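Local coordinates for protein putative marr-family transcriptional repressor (Streptomyces coelicolor, PDB 3ZPL) that binds DNA as a dimer through winged helix-turn-helix domains and probably acts as a MarR-family transcriptional regulator, at residues Y59-K64 with A82-S87. Numbering follows the deposited sequence.
Sequences YGLLVK and AKITRS. With nucleotides of chain C; nucleotides of chain D.
Leu61, on helix 56-66, makes a small apolar contact with Ala82, at the end of helix 75-82, and Ile84 in the turn of the winged helix-turn-helix domain, just ahead of the recognition helix 86-98. One methyl does all the touching: Leu61 CD2 lies 3.7 Å from Ala82 CB and 4.2 Å from Ile84 CD1. With CG anti to its own carbonyl carbon (chi1 -57°), the leucine carries its branched end nearer the turn than its CB direction alone would suggest. Leu78, Leu89 and Ala92 also touch Leu61, so the same side chain meets both helices of the motif. Between Ala82 and the next helix, Lys83 leaves helical geometry with positive phi (70°), and Thr85 takes the N-cap position, its OG1 hydrogen-bonded to Arg88 N. Beyond this cap the chain reaches bases: Ser87 OG accepts a bent hydrogen bond from N4 of DC15 of chain D (2.9 Å, 130°), while the backbone O of Arg86 lies 3.7 Å from the methyl C7 of DT6 of chain C, a van der Waals approach rather than a bond. Apolar packing on the inner side of the turn thus joins helix 56-66 to the helix-turn-helix, whose DNA-facing end makes a hydrogen bond to a base.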
ATOM      1  N   TYR A  59      -0.715  13.391  -4.891  1.00 54.50           N
ATOM      2  CA  TYR A  59      -2.070  13.948  -4.883  1.00 54.65           C
ATOM      3  C   TYR A  59      -2.560  14.217  -3.463  1.00 54.79           C
ATOM      4  O   TYR A  59      -3.135  15.286  -3.188  1.00 59.21           O
ATOM      5  CB  TYR A  59      -3.029  13.000  -5.592  1.00 55.36           C
ATOM      6  CG  TYR A  59      -4.425  13.525  -5.768  1.00 56.10           C
ATOM      7  CD1 TYR A  59      -4.763  14.295  -6.872  1.00 59.16           C
ATOM      8  CD2 TYR A  59      -5.419  13.230  -4.846  1.00 57.23           C
ATOM      9  CE1 TYR A  59      -6.056  14.767  -7.059  1.00 61.23           C
ATOM     10  CE2 TYR A  59      -6.716  13.692  -5.016  1.00 59.85           C
ATOM     11  CZ  TYR A  59      -7.023  14.467  -6.127  1.00 61.67           C
ATOM     12  OH  TYR A  59      -8.297  14.929  -6.300  1.00 64.21           O
ATOM     13  N   GLY A  60      -2.337  13.260  -2.561  1.00 51.85           N
ATOM     14  CA  GLY A  60      -2.689  13.421  -1.140  1.00 50.16           C
ATOM     15  C   GLY A  60      -2.050  14.648  -0.491  1.00 50.03           C
ATOM     16  O   GLY A  60      -2.677  15.329   0.326  1.00 48.23           O
ATOM     17  N   LEU A  61      -0.797  14.931  -0.858  1.00 48.92           N
ATOM     18  CA  LEU A  61      -0.094  16.074  -0.305  1.00 48.14           C
ATOM     19  C   LEU A  61      -0.799  17.357  -0.729  1.00 50.32           C
ATOM     20  O   LEU A  61      -1.062  18.231   0.096  1.00 51.54           O
ATOM     21  CB  LEU A  61       1.360  16.085  -0.753  1.00 47.34           C
ATOM     22  CG  LEU A  61       2.197  14.844  -0.433  1.00 46.32           C
ATOM     23  CD1 LEU A  61       3.618  14.978  -0.976  1.00 46.80           C
ATOM     24  CD2 LEU A  61       2.244  14.572   1.064  1.00 46.10           C
ATOM     25  N   LEU A  62      -1.173  17.449  -2.002  1.00 50.93           N
ATOM     26  CA  LEU A  62      -1.915  18.611  -2.487  1.00 50.90           C
ATOM     27  C   LEU A  62      -3.238  18.774  -1.776  1.00 52.01           C
ATOM     28  O   LEU A  62      -3.620  19.870  -1.412  1.00 54.59           O
ATOM     29  CB  LEU A  62      -2.173  18.501  -3.974  1.00 51.28           C
ATOM     30  CG  LEU A  62      -0.953  18.331  -4.868  1.00 50.86           C
ATOM     31  CD1 LEU A  62      -1.344  18.686  -6.288  1.00 51.86           C
ATOM     32  CD2 LEU A  62       0.217  19.184  -4.408  1.00 50.87           C
ATOM     33  N   VAL A  63      -3.938  17.671  -1.574  1.00 54.20           N
ATOM     34  CA  VAL A  63      -5.229  17.688  -0.882  1.00 56.42           C
ATOM     35  C   VAL A  63      -5.081  18.206   0.542  1.00 58.31           C
ATOM     36  O   VAL A  63      -5.874  19.033   1.000  1.00 61.26           O
ATOM     37  CB  VAL A  63      -5.854  16.282  -0.857  1.00 56.42           C
ATOM     38  CG1 VAL A  63      -7.072  16.231   0.056  1.00 57.11           C
ATOM     39  CG2 VAL A  63      -6.235  15.867  -2.267  1.00 56.07           C
ATOM     40  N   LYS A  64      -4.049  17.763   1.243  1.00 57.45           N
ATOM     41  CA  LYS A  64      -3.885  18.224   2.608  1.00 56.28           C
ATOM     42  C   LYS A  64      -3.541  19.717   2.695  1.00 53.90           C
ATOM     43  O   LYS A  64      -3.942  20.383   3.653  1.00 54.29           O
ATOM     44  CB  LYS A  64      -2.861  17.400   3.366  1.00 55.57           C
ATOM     45  CG  LYS A  64      -2.870  17.716   4.850  1.00 56.99           C
ATOM     46  CD  LYS A  64      -4.267  17.718   5.454  1.00 57.72           C
ATOM     47  CE  LYS A  64      -4.230  18.217   6.883  1.00 60.20           C
ATOM     48  NZ  LYS A  64      -5.607  18.348   7.433  1.00 62.46           N
ATOM     49  N   ALA A  82       0.641  12.743   6.120  1.00 50.31           N
ATOM     50  CA  ALA A  82       0.803  11.798   5.019  1.00 45.95           C
ATOM     51  C   ALA A  82       1.313  10.425   5.476  1.00 45.01           C
ATOM     52  O   ALA A  82       1.141   9.430   4.774  1.00 43.17           O
ATOM     53  CB  ALA A  82       1.766  12.380   3.999  1.00 43.73           C
ATOM     54  N   LYS A  83       1.956  10.393   6.638  1.00 45.74           N
ATOM     55  CA  LYS A  83       2.522   9.168   7.236  1.00 45.90           C
ATOM     56  C   LYS A  83       3.728   8.683   6.460  1.00 45.69           C
ATOM     57  O   LYS A  83       3.973   7.476   6.359  1.00 47.35           O
ATOM     58  CB  LYS A  83       1.486   8.060   7.367  1.00 46.52           C
ATOM     59  CG  LYS A  83       0.159   8.508   7.956  1.00 48.03           C
ATOM     60  CD  LYS A  83       0.304   8.960   9.392  1.00 49.72           C
ATOM     61  CE  LYS A  83      -0.894   9.786   9.828  1.00 52.32           C
ATOM     62  NZ  LYS A  83      -0.742  10.277  11.223  1.00 54.62           N
ATOM     63  N   ILE A  84       4.505   9.633   5.946  1.00 43.88           N
ATOM     64  CA  ILE A  84       5.688   9.318   5.174  1.00 44.21           C
ATOM     65  C   ILE A  84       6.891   9.906   5.864  1.00 45.40           C
ATOM     66  O   ILE A  84       6.737  10.585   6.870  1.00 49.96           O
ATOM     67  CB  ILE A  84       5.572   9.866   3.737  1.00 44.35           C
ATOM     68  CG1 ILE A  84       5.710  11.390   3.713  1.00 43.07           C
ATOM     69  CG2 ILE A  84       4.271   9.374   3.101  1.00 45.25           C
ATOM     70  CD1 ILE A  84       5.317  12.017   2.404  1.00 43.64           C
ATOM     71  N   THR A  85       8.082   9.703   5.308  1.00 43.18           N
ATOM     72  CA  THR A  85       9.265  10.297   5.891  1.00 43.69           C
ATOM     73  C   THR A  85       9.521  11.678   5.338  1.00 42.47           C
ATOM     74  O   THR A  85       9.125  12.006   4.235  1.00 42.88           O
ATOM     75  CB  THR A  85      10.520   9.413   5.683  1.00 44.80           C
ATOM     76  OG1 THR A  85      10.857   9.363   4.298  1.00 45.33           O
ATOM     77  CG2 THR A  85      10.269   8.007   6.214  1.00 46.43           C
ATOM     78  N   ARG A  86      10.256  12.471   6.098  1.00 46.26           N
ATOM     79  CA  ARG A  86      10.684  13.803   5.670  1.00 46.63           C
ATOM     80  C   ARG A  86      11.485  13.766   4.373  1.00 44.74           C
ATOM     81  O   ARG A  86      11.428  14.694   3.564  1.00 44.11           O
ATOM     82  CB  ARG A  86      11.566  14.431   6.744  1.00 50.67           C
ATOM     83  CG  ARG A  86      10.887  14.650   8.087  1.00 52.84           C
ATOM     84  CD  ARG A  86      11.869  15.309   9.067  1.00 59.09           C
ATOM     85  NE  ARG A  86      12.233  14.387  10.142  1.00 63.24           N
ATOM     86  CZ  ARG A  86      13.397  14.401  10.789  1.00 69.65           C
ATOM     87  NH1 ARG A  86      14.362  15.281  10.486  1.00 70.16           N
ATOM     88  NH2 ARG A  86      13.606  13.513  11.756  1.00 75.12           N
ATOM     89  N   SER A  87      12.215  12.670   4.189  1.00 45.75           N
ATOM     90  CA  SER A  87      13.114  12.480   3.058  1.00 44.67           C
ATOM     91  C   SER A  87      12.296  12.325   1.820  1.00 47.58           C
ATOM     92  O   SER A  87      12.462  13.063   0.836  1.00 51.47           O
ATOM     93  CB  SER A  87      13.904  11.210   3.268  1.00 46.28           C
ATOM     94  OG  SER A  87      15.264  11.487   3.152  1.00 50.49           O
TER
ATOM     95  P    DT C   6      13.018  20.732   2.618  1.00 57.68           P
ATOM     96  OP1  DT C   6      12.563  21.774   1.663  1.00 62.65           O
ATOM     97  OP2  DT C   6      12.207  19.505   2.775  1.00 59.58           O
ATOM     98  O5'  DT C   6      14.504  20.302   2.241  1.00 54.53           O
ATOM     99  C5'  DT C   6      15.548  21.273   2.197  1.00 53.62           C
ATOM    100  C4'  DT C   6      16.856  20.598   1.857  1.00 55.28           C
ATOM    101  O4'  DT C   6      17.201  19.610   2.854  1.00 52.31           O
ATOM    102  C3'  DT C   6      16.859  19.871   0.512  1.00 58.47           C
ATOM    103  O3'  DT C   6      17.863  20.492  -0.295  1.00 63.17           O
ATOM    104  C2'  DT C   6      17.128  18.418   0.868  1.00 57.15           C
ATOM    105  C1'  DT C   6      17.816  18.513   2.220  1.00 53.13           C
ATOM    106  N1   DT C   6      17.641  17.337   3.096  1.00 51.22           N
ATOM    107  C2   DT C   6      18.731  16.546   3.386  1.00 52.70           C
ATOM    108  O2   DT C   6      19.854  16.775   2.966  1.00 54.98           O
ATOM    109  N3   DT C   6      18.459  15.474   4.203  1.00 51.54           N
ATOM    110  C4   DT C   6      17.232  15.122   4.735  1.00 50.80           C
ATOM    111  O4   DT C   6      17.134  14.121   5.435  1.00 51.60           O
ATOM    112  C5   DT C   6      16.132  15.987   4.374  1.00 49.64           C
ATOM    113  C7   DT C   6      14.765  15.684   4.901  1.00 49.66           C
ATOM    114  C6   DT C   6      16.390  17.039   3.589  1.00 50.24           C
ATOM    115  P    DT C   7      18.156  19.960  -1.748  1.00 64.32           P
ATOM    116  OP1  DT C   7      18.807  21.077  -2.501  1.00 69.19           O
ATOM    117  OP2  DT C   7      16.910  19.320  -2.251  1.00 61.04           O
ATOM    118  O5'  DT C   7      19.230  18.813  -1.485  1.00 64.00           O
ATOM    119  C5'  DT C   7      20.576  19.120  -1.069  1.00 65.47           C
ATOM    120  C4'  DT C   7      21.419  17.866  -1.121  1.00 63.93           C
ATOM    121  O4'  DT C   7      20.971  16.944  -0.113  1.00 60.17           O
ATOM    122  C3'  DT C   7      21.355  17.115  -2.452  1.00 62.85           C
ATOM    123  O3'  DT C   7      22.632  17.214  -3.081  1.00 66.32           O
ATOM    124  C2'  DT C   7      20.938  15.695  -2.089  1.00 59.20           C
ATOM    125  C1'  DT C   7      21.086  15.618  -0.581  1.00 58.43           C
ATOM    126  N1   DT C   7      20.047  14.831   0.107  1.00 56.23           N
ATOM    127  C2   DT C   7      20.423  13.802   0.943  1.00 54.56           C
ATOM    128  O2   DT C   7      21.582  13.471   1.113  1.00 57.60           O
ATOM    129  N3   DT C   7      19.382  13.161   1.565  1.00 51.58           N
ATOM    130  C4   DT C   7      18.035  13.456   1.458  1.00 49.46           C
ATOM    131  O4   DT C   7      17.215  12.801   2.089  1.00 43.41           O
ATOM    132  C5   DT C   7      17.716  14.572   0.595  1.00 51.76           C
ATOM    133  C7   DT C   7      16.284  14.964   0.417  1.00 51.31           C
ATOM    134  C6   DT C   7      18.724  15.198  -0.025  1.00 54.38           C
TER
ATOM    135  P    DC D  15      14.777   2.004   5.068  1.00 56.60           P
ATOM    136  OP1  DC D  15      14.652   0.588   5.505  1.00 57.15           O
ATOM    137  OP2  DC D  15      13.983   3.060   5.760  1.00 55.91           O
ATOM    138  O5'  DC D  15      16.286   2.505   5.120  1.00 53.67           O
ATOM    139  C5'  DC D  15      17.288   1.856   4.325  1.00 54.12           C
ATOM    140  C4'  DC D  15      18.531   2.710   4.292  1.00 53.87           C
ATOM    141  O4'  DC D  15      18.308   3.821   3.408  1.00 50.68           O
ATOM    142  C3'  DC D  15      18.914   3.313   5.641  1.00 56.75           C
ATOM    143  O3'  DC D  15      20.133   2.729   6.105  1.00 62.42           O
ATOM    144  C2'  DC D  15      19.064   4.799   5.367  1.00 54.94           C
ATOM    145  C1'  DC D  15      19.071   4.906   3.859  1.00 50.46           C
ATOM    146  N1   DC D  15      18.448   6.125   3.342  1.00 46.99           N
ATOM    147  C2   DC D  15      19.148   6.896   2.415  1.00 47.61           C
ATOM    148  O2   DC D  15      20.295   6.542   2.086  1.00 47.39           O
ATOM    149  N3   DC D  15      18.576   8.027   1.931  1.00 47.20           N
ATOM    150  C4   DC D  15      17.350   8.379   2.333  1.00 46.64           C
ATOM    151  N4   DC D  15      16.816   9.496   1.829  1.00 45.97           N
ATOM    152  C5   DC D  15      16.615   7.603   3.273  1.00 46.26           C
ATOM    153  C6   DC D  15      17.196   6.496   3.746  1.00 46.77           C
TER